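Local coordinates for RNA polymerase II subunit B1 CTD phosphatase RTR1 (Saccharomyces cerevisiae, PDB 5C2Y), which dephosphorylates the C-terminal repeat domain of the largest RNA polymerase II subunit, regulating the polymerase as its phosphorylation pattern changes during transcription, at residues 41-46 with 73-78; 80-85 with 160-165; 89-94 with 108-113. All coordinates share one frame; numbering follows the deposited sequence.

Contact 1 (41-46 with 73-78); sequences LLCDSE and NLNKRC. With ZN (zinc ion), chain C.
With CG beside its own backbone N (chi1 -47°) and a bend further out at chi3, the Arg-77 side chain folds so that its guanidinium lies against the backbone of Asp-44 and Ser-45. Two helix exits meet here. Segment 41-46 leaves helix 28-42, while segment 73-78 leaves helix 62-74 through a Schellman motif, in which Lys-76, at positive phi, is the C-prime residue and Arg-77 N bonds back to Arg-72 O. The motif turns the chain toward the zinc site of the RTR1-type finger, where Cys-78 binds the zinc ion through SG at 2.4 Å.

Asp-44 O sits over one face of the guanidinium, with Ser-45 N over the same face nearer the rim. The carbonyl is badly angled for the N-H groups, so its attraction to the cation is probably electrostatic. Two acids, both beyond salt-bridge range, probably add to the attraction. Glu-46 OE1 stands at the guanidinium edge, 4.2 Å from Arg-77 NH2, its carboxylate turned 62° from that plane; Asp-44 OD1 is 4.4 Å from Arg-77 NH1. A long, flexible arginine suits this place, since its CD can pack on the Asp-44 carbonyl while its charge reaches on toward Glu-46.

Asn-75, the first residue past helix 62-74, directs CB at the other segment, 3.7 Å from Cys-43 O. The Asn-75 and Asp-44 side chains cross at about a right angle, while Asn-75 ND2 turns back to donate to Glu-71 O. Arg-72 ties the same two helix ends by bonding Leu-42 O and Ser-45 O. Asparagine also serves well at 73, where its amide can bridge the turn: Asn-73 ND2 donates to Arg-77 O at 2.8 Å, 19° off the carbonyl plane.

Contact 2 (80-85 with 160-165); sequences YPLCGK and VTLFEE. With ZN (zinc ion), chain C.
Tyr-80 OH donates to Glu-164 OE1 at 2.7 Å, joining a type I beta turn from Tyr-80 to Cys-83, within the zinc-finger loop, to the start of helix 163-170. The two side chains come from opposite directions. OE1 lies at the edge of the tyrosine ring, in its plane, while the hydroxyl meets the syn side of OE1, 16° out of the carboxylate plane. The ring and carboxylate planes are 37° apart, and Glu-164 OE2 is also near, 3.2 Å from Tyr-80 OH. Glu-164 gets there by setting CG between its backbone N and carbonyl carbon (chi1 52°) and bending again at chi2, which folds the acid against the finger.

Apolar groups close in beside the bond. Leu-162, at the N-cap position of helix 163-170, brings CD1 to 3.9 Å from Tyr-80 OH, and its CD1 also meets Leu-82 CD1 at 4.3 Å. Leucines suit these places because their branched methyl ends pack beside the hydroxyl and the carboxylate: Leu-162 CD1 by Tyr-80 OH, Leu-82 CD1 by Glu-164 OE1. Leu-53 of helix 50-56 touches both Tyr-80 and Leu-82, and the ring of Tyr-80 meets that of the zinc ligand His-121. A phenylalanine in place of Tyr-80 could still fill the aromatic site but would probably leave Glu-164 without its hydroxyl donor, its carboxylate set freer to turn.

The beta turn is closed by Cys-83 N to Tyr-80 O at 3.1 Å. It presents Cys-83 to the metal, which Cys-78, Cys-117 and His-121 also bind. The sulfur has a second partner on its own loop: Cys-83 SG lies 2.2 Å from the zinc ion and accepts from Lys-85 N at 3.2 Å.

Contact 3 (89-94 with 108-113); sequences RIRDPF and NPYAYL
This is a surface contact at the periphery of the chain, where Arg-89 and Arg-91 of an extended loop run past Tyr-110 and Leu-113 of the short helix 110-113. One backbone hydrogen bond pins the two segments together, Arg-89 N to Leu-113 O at 2.9 Å. Beside it the aliphatic part of Arg-89 packs on the leucine, CG of Arg-89 lying 4.2 Å from CB of Leu-113, after which the arginine chain bends and carries its guanidinium away. Arginine serves here as a hydrocarbon near the backbone and a charge at the surface.

Tyr-110 makes the longer reach. Its CG stands anti to the backbone N (chi1 179°), which sends the ring from the helix across to the loop, and the hydroxyl rests against Arg-91 CB at 3.1 Å. Ile-90 O lies near the ring plane at its edge, 3.9 Å from Tyr-110 OH, while Arg-89 CB approaches obliquely, 4.3 Å from Tyr-110 CE1. A tyrosine fits because its length spans the gap between the segments; Lys-101 of helix 96-104 adds a cation-pi contact to the same ring.

The two segments flank helix 96-104 within the RTR1-type zinc finger. Each flank has its own turn. Asp-92 OD1 accepts from Phe-94 N at 3.2 Å, an Asx turn just ahead of helix 96-104, and Asp-92 N donates to Asp-98 OD2. On the other flank Asn-108 caps helix 110-113 with a weak bond from Tyr-110 N to its OD1, and Pro-109, at or just before the first turn, probably gives up no helix bond by lacking an N-H. Arg-91 packs on Asp-98 and Thr-99, and its NH2 makes a long, weak ion pair with a sulfate ion, probably from the crystallisation liquor.

How the contacts relate
Contacts 1 and 2 share the zinc site, with centres about 14 Å apart, and supply two of its four ligands, Cys-78 and Cys-83. They also touch directly: Cys-78 N and Lys-85 O are 2.7 Å apart, a probable hydrogen bond, and the guanidinium of Arg-77 packs near Gly-84. Contact 1 ties the finger to the end of helix 28-42, and contact 2 ties it to helix 163-170. Contact 3 follows 80-85 in sequence but lies farther out, its centre about 20 Å from that of contact 2 and 16 Å from that of contact 1; the Leu-113 side chain is about 9 Å from the zinc.

Contact 1 (41-46 with 73-78)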
loop_
_atom_site.group_PDB
_atom_site.type_symbol
_atom_site.label_atom_id
_atom_site.label_comp_id
_atom_site.label_asym_id
_atom_site.label_seq_id
_atom_site.Cartn_x
_atom_site.Cartn_y
_atom_site.Cartn_z
ATOM N N LEU A 41 -0.784 -11.368 2.048
ATOM C CA LEU A 41 -1.417 -10.897 3.271
ATOM C C LEU A 41 -2.410 -9.755 3.012
ATOM O O LEU A 41 -3.425 -9.620 3.705
ATOM C CB LEU A 41 -0.338 -10.447 4.255
ATOM C CG LEU A 41 -0.437 -10.810 5.732
ATOM C CD1 LEU A 41 -0.256 -12.284 5.927
ATOM C CD2 LEU A 41 0.638 -10.062 6.479
ATOM N N LEU A 42 -2.134 -8.934 2.006
ATOM C CA LEU A 42 -2.939 -7.739 1.809
ATOM C C LEU A 42 -3.903 -7.807 0.638
ATOM O O LEU A 42 -4.626 -6.841 0.391
ATOM C CB LEU A 42 -2.030 -6.526 1.634
ATOM C CG LEU A 42 -1.350 -6.018 2.899
ATOM C CD1 LEU A 42 -0.832 -4.619 2.672
ATOM C CD2 LEU A 42 -2.311 -6.018 4.033
ATOM N N CYS A 43 -3.928 -8.924 -0.083
ATOM C CA CYS A 43 -4.730 -8.997 -1.306
ATOM C C CYS A 43 -6.232 -9.132 -1.055
ATOM O O CYS A 43 -7.039 -8.652 -1.843
ATOM C CB CYS A 43 -4.260 -10.158 -2.197
ATOM S SG CYS A 43 -4.704 -11.841 -1.641
ATOM N N ASP A 44 -6.617 -9.791 0.028
ATOM C CA ASP A 44 -8.035 -9.972 0.305
ATOM C C ASP A 44 -8.421 -9.381 1.642
ATOM O O ASP A 44 -9.588 -9.405 2.019
ATOM C CB ASP A 44 -8.406 -11.444 0.283
ATOM C CG ASP A 44 -9.812 -11.671 -0.228
ATOM O OD1 ASP A 44 -10.163 -11.110 -1.287
ATOM O OD2 ASP A 44 -10.580 -12.407 0.429
ATOM N N SER A 45 -7.433 -8.869 2.363
ATOM C CA SER A 45 -7.661 -8.257 3.649
ATOM C C SER A 45 -6.969 -6.903 3.669
ATOM O O SER A 45 -6.286 -6.524 2.718
ATOM C CB SER A 45 -7.161 -9.155 4.783
ATOM O OG SER A 45 -5.774 -9.424 4.676
ATOM N N GLU A 46 -7.148 -6.168 4.752
ATOM C CA GLU A 46 -6.715 -4.792 4.777
ATOM C C GLU A 46 -5.699 -4.542 5.896
ATOM O O GLU A 46 -5.559 -5.344 6.823
ATOM C CB GLU A 46 -7.937 -3.883 4.934
ATOM C CG GLU A 46 -8.778 -4.281 6.124
ATOM C CD GLU A 46 -9.949 -3.340 6.394
ATOM O OE1 GLU A 46 -11.085 -3.669 5.976
ATOM O OE2 GLU A 46 -9.734 -2.278 7.032
ATOM N N ASN A 73 -8.245 -5.412 -6.502
ATOM C CA ASN A 73 -9.367 -5.217 -7.402
ATOM C C ASN A 73 -9.944 -6.528 -7.931
ATOM O O ASN A 73 -11.159 -6.693 -8.054
ATOM C CB ASN A 73 -8.944 -4.341 -8.577
ATOM C CG ASN A 73 -8.858 -2.866 -8.214
ATOM O OD1 ASN A 73 -8.276 -2.071 -8.954
ATOM N ND2 ASN A 73 -9.432 -2.496 -7.073
ATOM N N LEU A 74 -9.047 -7.450 -8.248
ATOM C CA LEU A 74 -9.383 -8.804 -8.671
ATOM C C LEU A 74 -10.172 -9.555 -7.608
ATOM O O LEU A 74 -11.099 -10.307 -7.906
ATOM C CB LEU A 74 -8.099 -9.561 -8.968
ATOM C CG LEU A 74 -8.030 -10.672 -9.998
ATOM C CD1 LEU A 74 -7.928 -10.056 -11.376
ATOM C CD2 LEU A 74 -6.812 -11.513 -9.679
ATOM N N ASN A 75 -9.758 -9.374 -6.362
ATOM C CA ASN A 75 -10.497 -9.887 -5.232
ATOM C C ASN A 75 -11.603 -8.940 -4.813
ATOM O O ASN A 75 -12.031 -8.959 -3.657
ATOM C CB ASN A 75 -9.573 -10.114 -4.047
ATOM C CG ASN A 75 -8.590 -11.233 -4.279
ATOM O OD1 ASN A 75 -8.865 -12.389 -3.958
ATOM N ND2 ASN A 75 -7.425 -10.895 -4.806
ATOM N N LYS A 76 -12.032 -8.092 -5.743
ATOM C CA LYS A 76 -13.145 -7.179 -5.509
ATOM C C LYS A 76 -12.947 -6.262 -4.303
ATOM O O LYS A 76 -13.867 -6.109 -3.504
ATOM C CB LYS A 76 -14.444 -7.973 -5.322
ATOM C CG LYS A 76 -14.814 -8.880 -6.484
ATOM C CD LYS A 76 -15.916 -9.838 -6.055
ATOM C CE LYS A 76 -16.477 -10.656 -7.226
ATOM N NZ LYS A 76 -17.458 -11.712 -6.792
ATOM N N ARG A 77 -11.760 -5.659 -4.164
ATOM C CA ARG A 77 -11.486 -4.743 -3.051
ATOM C C ARG A 77 -10.932 -3.418 -3.533
ATOM O O ARG A 77 -10.221 -3.373 -4.527
ATOM C CB ARG A 77 -10.508 -5.367 -2.066
ATOM C CG ARG A 77 -10.866 -6.777 -1.702
ATOM C CD ARG A 77 -10.096 -7.230 -0.499
ATOM N NE ARG A 77 -10.490 -6.461 0.672
ATOM C CZ ARG A 77 -11.325 -6.899 1.608
ATOM N NH1 ARG A 77 -11.842 -8.123 1.524
ATOM N NH2 ARG A 77 -11.628 -6.115 2.638
ATOM N N CYS A 78 -11.279 -2.338 -2.838
ATOM C CA CYS A 78 -10.690 -1.016 -3.083
ATOM C C CYS A 78 -9.166 -1.117 -3.171
ATOM O O CYS A 78 -8.537 -1.873 -2.438
ATOM C CB CYS A 78 -11.101 -0.054 -1.969
ATOM S SG CYS A 78 -10.618 1.667 -2.183
HETATM ZN ZN ZN C . -11.824 2.534 -0.341
#

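Contact 2 (80-85 with 160-165)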
loop_
_atom_site.group_PDB
_atom_site.type_symbol
_atom_site.label_atom_id
_atom_site.label_comp_id
_atom_site.label_asym_id
_atom_site.label_seq_id
_atom_site.Cartn_x
_atom_site.Cartn_y
_atom_site.Cartn_z
ATOM N N TYR A 80 -6.764 0.780 -2.279
ATOM C CA TYR A 80 -6.011 1.295 -1.135
ATOM C C TYR A 80 -6.004 0.260 -0.016
ATOM O O TYR A 80 -7.067 -0.204 0.391
ATOM C CB TYR A 80 -6.636 2.611 -0.664
ATOM C CG TYR A 80 -5.816 3.467 0.296
ATOM C CD1 TYR A 80 -4.478 3.741 0.055
ATOM C CD2 TYR A 80 -6.406 4.048 1.404
ATOM C CE1 TYR A 80 -3.752 4.551 0.901
ATOM C CE2 TYR A 80 -5.690 4.851 2.259
ATOM C CZ TYR A 80 -4.366 5.101 2.003
ATOM O OH TYR A 80 -3.663 5.909 2.863
ATOM N N PRO A 81 -4.818 -0.105 0.500
ATOM C CA PRO A 81 -4.808 -1.247 1.432
ATOM C C PRO A 81 -5.510 -1.032 2.784
ATOM O O PRO A 81 -5.697 -2.020 3.494
ATOM C CB PRO A 81 -3.308 -1.514 1.645
ATOM C CG PRO A 81 -2.657 -1.009 0.412
ATOM C CD PRO A 81 -3.465 0.224 0.027
ATOM N N LEU A 82 -5.908 0.191 3.130
ATOM C CA LEU A 82 -6.589 0.410 4.411
ATOM C C LEU A 82 -8.088 0.215 4.271
ATOM O O LEU A 82 -8.795 0.156 5.269
ATOM C CB LEU A 82 -6.297 1.811 4.966
ATOM C CG LEU A 82 -4.903 2.166 5.516
ATOM C CD1 LEU A 82 -4.724 3.655 5.698
ATOM C CD2 LEU A 82 -4.629 1.483 6.823
ATOM N N CYS A 83 -8.575 0.103 3.037
ATOM C CA CYS A 83 -10.014 0.075 2.773
ATOM C C CYS A 83 -10.546 -1.315 2.517
ATOM O O CYS A 83 -9.995 -2.043 1.699
ATOM C CB CYS A 83 -10.355 0.942 1.567
ATOM S SG CYS A 83 -12.120 0.967 1.194
ATOM N N GLY A 84 -11.637 -1.663 3.190
ATOM C CA GLY A 84 -12.268 -2.956 3.027
ATOM C C GLY A 84 -13.501 -2.933 2.147
ATOM O O GLY A 84 -14.173 -3.940 1.984
ATOM N N LYS A 85 -13.812 -1.779 1.576
ATOM C CA LYS A 85 -14.903 -1.681 0.615
ATOM C C LYS A 85 -14.453 -2.181 -0.764
ATOM O O LYS A 85 -13.266 -2.449 -0.998
ATOM C CB LYS A 85 -15.401 -0.239 0.503
ATOM C CG LYS A 85 -16.152 0.302 1.708
ATOM C CD LYS A 85 -16.172 1.840 1.674
ATOM C CE LYS A 85 -17.535 2.426 1.367
ATOM N NZ LYS A 85 -18.511 2.111 2.454
ATOM N N VAL A 160 7.228 7.194 4.602
ATOM C CA VAL A 160 6.103 7.464 3.731
ATOM C C VAL A 160 5.147 8.326 4.527
ATOM O O VAL A 160 4.880 8.028 5.682
ATOM C CB VAL A 160 5.402 6.169 3.258
ATOM C CG1 VAL A 160 4.257 6.494 2.356
ATOM C CG2 VAL A 160 6.369 5.284 2.502
ATOM N N THR A 161 4.675 9.414 3.928
ATOM C CA THR A 161 3.663 10.265 4.542
ATOM C C THR A 161 2.313 9.972 3.900
ATOM O O THR A 161 2.188 10.015 2.677
ATOM C CB THR A 161 3.977 11.771 4.364
ATOM O OG1 THR A 161 5.156 12.129 5.097
ATOM C CG2 THR A 161 2.825 12.606 4.838
ATOM N N LEU A 162 1.299 9.678 4.698
ATOM C CA LEU A 162 -0.002 9.372 4.120
ATOM C C LEU A 162 -0.734 10.658 3.787
ATOM O O LEU A 162 -0.531 11.676 4.439
ATOM C CB LEU A 162 -0.849 8.517 5.070
ATOM C CG LEU A 162 -0.240 7.194 5.514
ATOM C CD1 LEU A 162 -1.331 6.286 6.022
ATOM C CD2 LEU A 162 0.518 6.551 4.368
ATOM N N PHE A 163 -1.591 10.605 2.773
ATOM C CA PHE A 163 -2.300 11.795 2.340
ATOM C C PHE A 163 -3.115 12.299 3.503
ATOM O O PHE A 163 -3.132 13.499 3.794
ATOM C CB PHE A 163 -3.180 11.500 1.131
ATOM C CG PHE A 163 -3.925 12.693 0.608
ATOM C CD1 PHE A 163 -3.348 13.943 0.600
ATOM C CD2 PHE A 163 -5.199 12.554 0.085
ATOM C CE1 PHE A 163 -4.045 15.033 0.102
ATOM C CE2 PHE A 163 -5.891 13.636 -0.413
ATOM C CZ PHE A 163 -5.316 14.869 -0.405
ATOM N N GLU A 164 -3.748 11.373 4.208
ATOM C CA GLU A 164 -4.650 11.771 5.273
ATOM C C GLU A 164 -3.882 12.290 6.489
ATOM O O GLU A 164 -4.475 12.877 7.375
ATOM C CB GLU A 164 -5.594 10.614 5.647
ATOM C CG GLU A 164 -4.925 9.295 5.963
ATOM C CD GLU A 164 -4.590 8.448 4.737
ATOM O OE1 GLU A 164 -5.117 7.315 4.629
ATOM O OE2 GLU A 164 -3.770 8.901 3.907
ATOM N N GLU A 165 -2.563 12.122 6.514
ATOM C CA GLU A 165 -1.745 12.781 7.531
ATOM C C GLU A 165 -1.609 14.260 7.215
ATOM O O GLU A 165 -1.550 15.086 8.115
ATOM C CB GLU A 165 -0.353 12.161 7.632
ATOM C CG GLU A 165 -0.335 10.728 8.104
ATOM C CD GLU A 165 1.082 10.156 8.252
ATOM O OE1 GLU A 165 2.028 10.715 7.671
ATOM O OE2 GLU A 165 1.244 9.124 8.941
HETATM ZN ZN ZN C . -11.824 2.534 -0.341
#

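Contact 3 (89-94 with 108-113)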
loop_
_atom_site.group_PDB
_atom_site.type_symbol
_atom_site.label_atom_id
_atom_site.label_comp_id
_atom_site.label_asym_id
_atom_site.label_seq_id
_atom_site.Cartn_x
_atom_site.Cartn_y
_atom_site.Cartn_z
ATOM N N ARG A 89 -17.237 0.863 -9.399
ATOM C CA ARG A 89 -17.657 0.262 -10.658
ATOM C C ARG A 89 -16.801 -0.958 -10.988
ATOM O O ARG A 89 -15.590 -0.906 -10.840
ATOM C CB ARG A 89 -17.581 1.292 -11.797
ATOM C CG ARG A 89 -18.282 2.629 -11.507
ATOM C CD ARG A 89 -19.805 2.491 -11.284
ATOM N NE ARG A 89 -20.526 1.951 -12.442
ATOM C CZ ARG A 89 -21.841 1.742 -12.481
ATOM N NH1 ARG A 89 -22.590 2.011 -11.422
ATOM N NH2 ARG A 89 -22.410 1.248 -13.573
ATOM N N ILE A 90 -17.415 -2.053 -11.433
ATOM C CA ILE A 90 -16.637 -3.233 -11.810
ATOM C C ILE A 90 -16.046 -3.043 -13.188
ATOM O O ILE A 90 -16.568 -2.262 -13.997
ATOM C CB ILE A 90 -17.468 -4.532 -11.830
ATOM C CG1 ILE A 90 -18.635 -4.396 -12.813
ATOM C CG2 ILE A 90 -17.936 -4.909 -10.421
ATOM C CD1 ILE A 90 -19.716 -5.455 -12.633
ATOM N N ARG A 91 -14.944 -3.744 -13.443
ATOM C CA ARG A 91 -14.341 -3.780 -14.759
ATOM C C ARG A 91 -13.814 -5.164 -15.072
ATOM O O ARG A 91 -13.403 -5.915 -14.180
ATOM C CB ARG A 91 -13.221 -2.751 -14.891
ATOM C CG ARG A 91 -12.090 -2.895 -13.908
ATOM C CD ARG A 91 -10.943 -1.994 -14.316
ATOM N NE ARG A 91 -10.332 -2.466 -15.555
ATOM C CZ ARG A 91 -9.172 -3.122 -15.611
ATOM N NH1 ARG A 91 -8.484 -3.369 -14.500
ATOM N NH2 ARG A 91 -8.688 -3.527 -16.781
ATOM N N ASP A 92 -13.848 -5.481 -16.360
ATOM C CA ASP A 92 -13.391 -6.735 -16.912
ATOM C C ASP A 92 -11.928 -6.574 -17.342
ATOM O O ASP A 92 -11.626 -5.772 -18.223
ATOM C CB ASP A 92 -14.298 -7.105 -18.084
ATOM C CG ASP A 92 -13.988 -8.433 -18.668
ATOM O OD1 ASP A 92 -13.034 -9.094 -18.209
ATOM O OD2 ASP A 92 -14.718 -8.842 -19.590
ATOM N N PRO A 93 -11.004 -7.319 -16.712
ATOM C CA PRO A 93 -9.584 -7.164 -17.058
ATOM C C PRO A 93 -9.258 -7.554 -18.493
ATOM O O PRO A 93 -8.214 -7.152 -18.986
ATOM C CB PRO A 93 -8.870 -8.106 -16.089
ATOM C CG PRO A 93 -9.836 -8.387 -15.014
ATOM C CD PRO A 93 -11.203 -8.280 -15.617
ATOM N N PHE A 94 -10.113 -8.338 -19.144
ATOM C CA PHE A 94 -9.864 -8.720 -20.534
ATOM C C PHE A 94 -10.677 -7.874 -21.511
ATOM O O PHE A 94 -10.620 -8.099 -22.714
ATOM C CB PHE A 94 -10.174 -10.207 -20.752
ATOM C CG PHE A 94 -9.356 -11.134 -19.885
ATOM C CD1 PHE A 94 -8.119 -11.585 -20.305
ATOM C CD2 PHE A 94 -9.828 -11.543 -18.657
ATOM C CE1 PHE A 94 -7.376 -12.417 -19.523
ATOM C CE2 PHE A 94 -9.085 -12.386 -17.857
ATOM C CZ PHE A 94 -7.861 -12.822 -18.287
ATOM N N ASN A 108 -13.720 11.585 -16.561
ATOM C CA ASN A 108 -14.839 10.782 -16.075
ATOM C C ASN A 108 -14.417 10.050 -14.798
ATOM O O ASN A 108 -13.236 9.709 -14.629
ATOM C CB ASN A 108 -15.303 9.792 -17.151
ATOM C CG ASN A 108 -16.767 9.433 -17.026
ATOM O OD1 ASN A 108 -17.125 8.369 -16.504
ATOM N ND2 ASN A 108 -17.627 10.322 -17.503
ATOM N N PRO A 109 -15.367 9.848 -13.874
ATOM C CA PRO A 109 -15.072 9.104 -12.648
ATOM C C PRO A 109 -14.717 7.635 -12.912
ATOM O O PRO A 109 -14.111 7.018 -12.054
ATOM C CB PRO A 109 -16.386 9.195 -11.847
ATOM C CG PRO A 109 -17.125 10.340 -12.411
ATOM C CD PRO A 109 -16.718 10.438 -13.858
ATOM N N TYR A 110 -15.116 7.076 -14.050
ATOM C CA TYR A 110 -14.890 5.658 -14.283
ATOM C C TYR A 110 -13.454 5.277 -14.015
ATOM O O TYR A 110 -13.178 4.250 -13.385
ATOM C CB TYR A 110 -15.233 5.258 -15.710
ATOM C CG TYR A 110 -14.963 3.794 -15.934
ATOM C CD1 TYR A 110 -15.808 2.838 -15.395
ATOM C CD2 TYR A 110 -13.845 3.363 -16.648
ATOM C CE1 TYR A 110 -15.573 1.493 -15.574
ATOM C CE2 TYR A 110 -13.598 2.012 -16.846
ATOM C CZ TYR A 110 -14.469 1.078 -16.302
ATOM O OH TYR A 110 -14.268 -0.284 -16.460
ATOM N N ALA A 111 -12.545 6.120 -14.497
ATOM C CA ALA A 111 -11.126 5.804 -14.477
ATOM C C ALA A 111 -10.683 5.409 -13.066
ATOM O O ALA A 111 -9.958 4.427 -12.912
ATOM C CB ALA A 111 -10.311 6.972 -15.003
ATOM N N TYR A 112 -11.130 6.130 -12.035
ATOM C CA TYR A 112 -10.750 5.744 -10.666
ATOM C C TYR A 112 -11.797 4.903 -9.951
ATOM O O TYR A 112 -11.449 3.971 -9.217
ATOM C CB TYR A 112 -10.400 6.963 -9.799
ATOM C CG TYR A 112 -11.335 8.151 -9.850
ATOM C CD1 TYR A 112 -12.336 8.314 -8.906
ATOM C CD2 TYR A 112 -11.177 9.150 -10.814
ATOM C CE1 TYR A 112 -13.183 9.420 -8.944
ATOM C CE2 TYR A 112 -12.012 10.250 -10.858
ATOM C CZ TYR A 112 -13.011 10.377 -9.921
ATOM O OH TYR A 112 -13.845 11.463 -9.954
ATOM N N LEU A 113 -13.070 5.195 -10.175
ATOM C CA LEU A 113 -14.121 4.476 -9.473
ATOM C C LEU A 113 -14.130 2.990 -9.844
ATOM O O LEU A 113 -14.715 2.166 -9.127
ATOM C CB LEU A 113 -15.475 5.125 -9.742
ATOM C CG LEU A 113 -15.689 6.446 -8.992
ATOM C CD1 LEU A 113 -17.129 6.935 -9.099
ATOM C CD2 LEU A 113 -15.304 6.299 -7.537
#